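Local coordinates for protein 3',5'-cyclic-nucleotide phosphodiesterase 1 (Saccharomyces cerevisiae, PDB 4OJV) that belongs to the class-II phosphodiesterases of the metallo-hydrolase clan and carries two zinc ions, at residues M1-I6 with S235-I240; P203-P208 with I229-K234. All blocks are in the same frame, centred on the assembly; numbering follows the deposited sequence.

In the fold
How a sandwich fold ties its N terminus to the strand that follows a distant hairpin is illustrated here. The chain opens with strand 4-8, in one of two mixed sheets, and contact 1 later sets residues 235-240, which lead into strand 238-242 of the other sheet, against it, closing a loop of 228 residues. Nested inside that loop, contact 2 closes a shorter one, pairing the two arms of the hairpin formed by strands 204-215 and 222-232. Strand 238-242 is the next neighbour of 222-232, so that the contacts adjoin: Phe230 N probably bonds to Ile239 O. Two of these strands lead to the zinc ions, with ligand His213 on 204-215 and Asp244 just beyond 238-242.

Contact 1. Residues M1-I6 with S235-I240; sequences MVVFEI and SKDCII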
# COMPACT_ATOMS: atom_id res chain seq x y z
N MET A 1 20.07 -17.28 -24.62
CA MET A 1 19.04 -16.46 -25.34
C MET A 1 18.35 -15.46 -24.42
O MET A 1 17.99 -14.36 -24.86
CB MET A 1 18.00 -17.36 -26.02
CG MET A 1 18.51 -18.05 -27.28
SD MET A 1 17.28 -19.14 -28.04
CE MET A 1 16.15 -17.96 -28.76
N VAL A 2 18.17 -15.84 -23.15
CA VAL A 2 17.57 -14.94 -22.15
C VAL A 2 18.47 -13.75 -21.87
O VAL A 2 19.68 -13.89 -21.62
CB VAL A 2 17.22 -15.69 -20.85
CG1 VAL A 2 16.90 -14.72 -19.72
CG2 VAL A 2 16.05 -16.63 -21.09
N VAL A 3 17.87 -12.56 -21.92
CA VAL A 3 18.57 -11.30 -21.75
C VAL A 3 18.09 -10.56 -20.50
O VAL A 3 18.87 -9.85 -19.87
CB VAL A 3 18.41 -10.44 -23.03
CG1 VAL A 3 18.80 -8.98 -22.81
CG2 VAL A 3 19.26 -11.02 -24.15
N PHE A 4 16.80 -10.72 -20.16
CA PHE A 4 16.18 -9.95 -19.07
C PHE A 4 15.68 -10.84 -17.95
O PHE A 4 15.11 -11.91 -18.20
CB PHE A 4 14.99 -9.15 -19.60
CG PHE A 4 15.34 -8.14 -20.65
CD1 PHE A 4 15.84 -6.89 -20.30
CD2 PHE A 4 15.15 -8.42 -22.00
CE1 PHE A 4 16.15 -5.95 -21.26
CE2 PHE A 4 15.46 -7.48 -22.98
CZ PHE A 4 15.96 -6.24 -22.61
N GLU A 5 15.86 -10.38 -16.71
CA GLU A 5 15.16 -10.95 -15.57
C GLU A 5 14.17 -9.92 -15.05
O GLU A 5 14.54 -8.77 -14.76
CB GLU A 5 16.14 -11.34 -14.45
CG GLU A 5 17.05 -12.49 -14.84
CD GLU A 5 18.10 -12.84 -13.79
OE1 GLU A 5 18.93 -13.73 -14.07
OE2 GLU A 5 18.09 -12.23 -12.69
N ILE A 6 12.90 -10.33 -14.94
CA ILE A 6 11.84 -9.44 -14.50
C ILE A 6 11.23 -10.02 -13.23
O ILE A 6 10.64 -11.09 -13.26
CB ILE A 6 10.72 -9.28 -15.56
CG1 ILE A 6 11.29 -8.82 -16.91
CG2 ILE A 6 9.65 -8.33 -15.04
CD1 ILE A 6 10.22 -8.64 -17.97
N SER A 235 22.58 -7.30 -27.47
CA SER A 235 21.75 -8.33 -28.10
C SER A 235 20.69 -7.76 -29.03
O SER A 235 20.18 -8.46 -29.90
CB SER A 235 21.08 -9.20 -27.03
OG SER A 235 20.07 -8.45 -26.36
N LYS A 236 20.33 -6.49 -28.81
CA LYS A 236 19.21 -5.83 -29.49
C LYS A 236 17.85 -6.36 -29.01
O LYS A 236 16.81 -5.96 -29.53
CB LYS A 236 19.33 -5.88 -31.03
CG LYS A 236 20.64 -5.33 -31.58
CD LYS A 236 20.86 -3.87 -31.20
CE LYS A 236 22.23 -3.39 -31.67
NZ LYS A 236 22.64 -2.17 -30.92
N ASP A 237 17.85 -7.25 -28.03
CA ASP A 237 16.60 -7.73 -27.45
C ASP A 237 15.91 -6.64 -26.63
O ASP A 237 16.57 -5.83 -25.97
CB ASP A 237 16.82 -8.96 -26.58
CG ASP A 237 17.02 -10.24 -27.38
OD1 ASP A 237 16.98 -10.21 -28.64
OD2 ASP A 237 17.20 -11.28 -26.73
N CYS A 238 14.58 -6.64 -26.69
CA CYS A 238 13.77 -5.64 -26.02
C CYS A 238 12.64 -6.26 -25.22
O CYS A 238 12.14 -7.34 -25.55
CB CYS A 238 13.11 -4.71 -27.04
SG CYS A 238 14.27 -3.85 -28.11
N ILE A 239 12.22 -5.54 -24.19
CA ILE A 239 10.95 -5.80 -23.54
C ILE A 239 10.15 -4.50 -23.50
O ILE A 239 10.73 -3.41 -23.48
CB ILE A 239 11.11 -6.39 -22.11
CG1 ILE A 239 12.04 -5.50 -21.26
CG2 ILE A 239 11.57 -7.84 -22.18
CD1 ILE A 239 12.09 -5.87 -19.80
N ILE A 240 8.83 -4.63 -23.50
CA ILE A 240 7.93 -3.49 -23.39
C ILE A 240 7.19 -3.64 -22.07
O ILE A 240 6.61 -4.68 -21.79
CB ILE A 240 6.91 -3.46 -24.55
CG1 ILE A 240 7.64 -3.28 -25.89
CG2 ILE A 240 5.87 -2.37 -24.35
CD1 ILE A 240 6.77 -3.51 -27.11
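With CG of Phe4 beside the backbone N (chi1 -61°) and CG1 of Ile239 turned between the backbone N and the carbonyl carbon (chi1 53°), the two side chains slide past each other in opposite directions. Ile239 CG1 comes to lie 4.0 Å from the centroid of the Phe4 ring, almost on its normal, in a CH-pi contact. Beside it, Ile239 CG2 approaches CD2 of Phe4 at 3.6 Å. Val3 CG1 sits above the opposite face of the ring, toward its rim. At the edge, Phe4 CZ is 3.4 Å from Asp237 O, which lies near the ring plane, an approach consistent with a weakly polar edge contact. Further along, Ile6 and Ile239 reach tip to tip, their CD1 atoms 3.8 Å apart.

Strands 4-6 and 238-240 belong to different sheets, with axes 9.4 Å apart and inclined at 26°, and side chains rather than backbone bonds join them. The two sheets face each other as in the alpha-beta/beta-alpha sandwich of the metallo-beta-lactamase fold, to which this clan belongs.

Toward the loop end, Val3 CG2 rests 3.3 Å from Asp237 OD2 and also touches Ser235 OG. Both polar groups have partners elsewhere. Asp237 bonds to His272 through OD1 and forms a salt bridge with Lys274 through OD2, while Ser235 OG bonds to Asp232 and accepts from Asp237 N at 3.0 Å, an ST turn that leads the chain into strand 238-242.

Contact 2. Residues P203-P208 with I229-K234; sequences PWDVIP and IFRDRK
Asp205 is held by two arginines, Arg231 of the neighbouring strand and Arg233 just past its end, in a salt-bridge network. Arg231 grips it side-on: NE and NH2 both donate to Asp205 OD2, at 3.1 Å and 3.0 Å, NE along the anti lone pair and NH2 on the same anti side but tilted 32° out of the carboxylate plane. OD2 lies in the guanidinium plane, yet the carboxylate is nearly perpendicular to it (87°). Arg233 NH1 reaches the other oxygen, Asp205 OD1, at 2.9 Å and from above the carboxylate plane. A bend at chi3 (60°) brings the Arg231 guanidinium across to strand 204-208, with one face under Ile207 CD1. The Arg233 group lies flat against the backbone of Pro203 and Trp204.

All are set in place by an antiparallel beta hairpin, strands 204-215 and 222-232, within the larger mixed sheet. Asp205 with Arg231 and Ile207 with Ile229 are hydrogen-bonded pairs, Val206 with Phe230 a non-hydrogen-bonded one between them. Arg233 N to Pro203 O carries the bonding past the last bridge, Trp204 with Asp232.

On the other face of the hairpin lie Trp204, Val206, Phe230 and Asp232. Val206 CG2 packs at 3.6 Å against CE2 of Phe230, the two side chains running side by side, and Trp204 crosses the same ring obliquely. One water, in the indole plane, accepts from Trp204 NE1 and donates to Asp232 OD1; a second links that oxygen to Pro203 O and Lys234 N, OD2 being left to Ser235 OG.

Further out, Lys198 forms another salt bridge with Asp205 OD1, Tyr263 of helix 256-267 touches both Ile207 and Ile229, and Tyr125 meets the Phe230 ring edge-to-face.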
# COMPACT_ATOMS: atom_id res chain seq x y z
N PRO A 203 23.61 -1.50 -19.69
CA PRO A 203 23.89 -1.05 -21.06
C PRO A 203 22.63 -1.15 -21.92
O PRO A 203 22.59 -1.88 -22.93
CB PRO A 203 24.99 -2.01 -21.53
CG PRO A 203 24.75 -3.25 -20.75
CD PRO A 203 24.22 -2.81 -19.41
N TRP A 204 21.60 -0.43 -21.48
CA TRP A 204 20.27 -0.47 -22.08
C TRP A 204 19.81 0.88 -22.51
O TRP A 204 20.14 1.90 -21.89
CB TRP A 204 19.24 -0.95 -21.08
CG TRP A 204 19.38 -2.34 -20.54
CD1 TRP A 204 20.32 -3.31 -20.86
CD2 TRP A 204 18.51 -2.94 -19.55
NE1 TRP A 204 20.09 -4.46 -20.14
CE2 TRP A 204 19.01 -4.30 -19.33
CE3 TRP A 204 17.40 -2.50 -18.84
CZ2 TRP A 204 18.40 -5.16 -18.43
CZ3 TRP A 204 16.79 -3.38 -17.95
CH2 TRP A 204 17.28 -4.68 -17.75
N ASP A 205 19.01 0.91 -23.57
CA ASP A 205 18.24 2.09 -23.94
C ASP A 205 16.87 2.02 -23.28
O ASP A 205 16.32 0.92 -23.12
CB ASP A 205 18.04 2.17 -25.45
CG ASP A 205 19.33 2.29 -26.23
OD1 ASP A 205 20.32 2.85 -25.71
OD2 ASP A 205 19.33 1.85 -27.39
N VAL A 206 16.33 3.18 -22.93
CA VAL A 206 14.94 3.31 -22.49
C VAL A 206 14.24 4.30 -23.40
O VAL A 206 14.75 5.40 -23.65
CB VAL A 206 14.82 3.69 -20.98
CG1 VAL A 206 15.53 5.00 -20.66
CG2 VAL A 206 13.37 3.72 -20.54
N ILE A 207 13.07 3.91 -23.91
CA ILE A 207 12.33 4.72 -24.87
C ILE A 207 10.88 4.82 -24.38
O ILE A 207 10.15 3.83 -24.43
CB ILE A 207 12.37 4.15 -26.31
CG1 ILE A 207 13.72 3.47 -26.62
CG2 ILE A 207 12.04 5.25 -27.31
CD1 ILE A 207 13.74 2.68 -27.91
N PRO A 208 10.46 6.01 -23.90
CA PRO A 208 9.11 6.17 -23.36
C PRO A 208 8.12 6.75 -24.38
O PRO A 208 8.49 7.63 -25.17
CB PRO A 208 9.33 7.17 -22.22
CG PRO A 208 10.44 8.04 -22.72
CD PRO A 208 11.32 7.17 -23.59
N ILE A 229 9.86 1.08 -23.54
CA ILE A 229 10.69 0.06 -24.20
C ILE A 229 12.06 0.05 -23.54
O ILE A 229 12.70 1.11 -23.41
CB ILE A 229 10.88 0.33 -25.71
CG1 ILE A 229 9.52 0.52 -26.40
CG2 ILE A 229 11.70 -0.79 -26.36
CD1 ILE A 229 9.60 0.90 -27.86
N PHE A 230 12.51 -1.13 -23.12
CA PHE A 230 13.89 -1.32 -22.67
C PHE A 230 14.61 -2.18 -23.69
O PHE A 230 14.15 -3.28 -23.99
CB PHE A 230 13.96 -1.94 -21.27
CG PHE A 230 13.38 -1.07 -20.20
CD1 PHE A 230 12.02 -1.12 -19.88
CD2 PHE A 230 14.19 -0.14 -19.54
CE1 PHE A 230 11.50 -0.29 -18.91
CE2 PHE A 230 13.66 0.69 -18.56
CZ PHE A 230 12.31 0.62 -18.26
N ARG A 231 15.72 -1.67 -24.21
CA ARG A 231 16.49 -2.39 -25.23
C ARG A 231 17.90 -2.66 -24.74
O ARG A 231 18.63 -1.74 -24.38
CB ARG A 231 16.52 -1.60 -26.53
CG ARG A 231 17.42 -2.22 -27.60
CD ARG A 231 17.21 -1.58 -28.96
NE ARG A 231 17.50 -0.15 -28.92
CZ ARG A 231 16.89 0.77 -29.65
NH1 ARG A 231 15.95 0.42 -30.52
NH2 ARG A 231 17.24 2.05 -29.51
N ASP A 232 18.28 -3.94 -24.73
CA ASP A 232 19.66 -4.30 -24.46
C ASP A 232 20.49 -3.99 -25.70
O ASP A 232 20.23 -4.57 -26.76
CB ASP A 232 19.77 -5.78 -24.12
CG ASP A 232 21.20 -6.22 -23.93
OD1 ASP A 232 21.89 -5.59 -23.12
OD2 ASP A 232 21.62 -7.17 -24.61
N ARG A 233 21.46 -3.10 -25.59
CA ARG A 233 22.19 -2.66 -26.78
C ARG A 233 23.01 -3.75 -27.46
O ARG A 233 23.08 -3.77 -28.69
CB ARG A 233 23.03 -1.42 -26.49
CG ARG A 233 22.18 -0.16 -26.43
CD ARG A 233 23.05 1.08 -26.45
NE ARG A 233 23.95 1.11 -25.30
CZ ARG A 233 23.64 1.60 -24.11
NH1 ARG A 233 22.44 2.10 -23.88
NH2 ARG A 233 24.54 1.58 -23.13
N LYS A 234 23.57 -4.66 -26.68
CA LYS A 234 24.41 -5.72 -27.27
C LYS A 234 23.59 -6.71 -28.10
O LYS A 234 23.88 -6.93 -29.28
CB LYS A 234 25.19 -6.48 -26.19
CG LYS A 234 26.08 -7.58 -26.74
CD LYS A 234 26.79 -8.35 -25.63
CE LYS A 234 27.81 -9.32 -26.21
NZ LYS A 234 28.55 -10.05 -25.15
O HOH W 1 23.99 -4.18 -23.92
O HOH W 2 22.09 -6.52 -20.59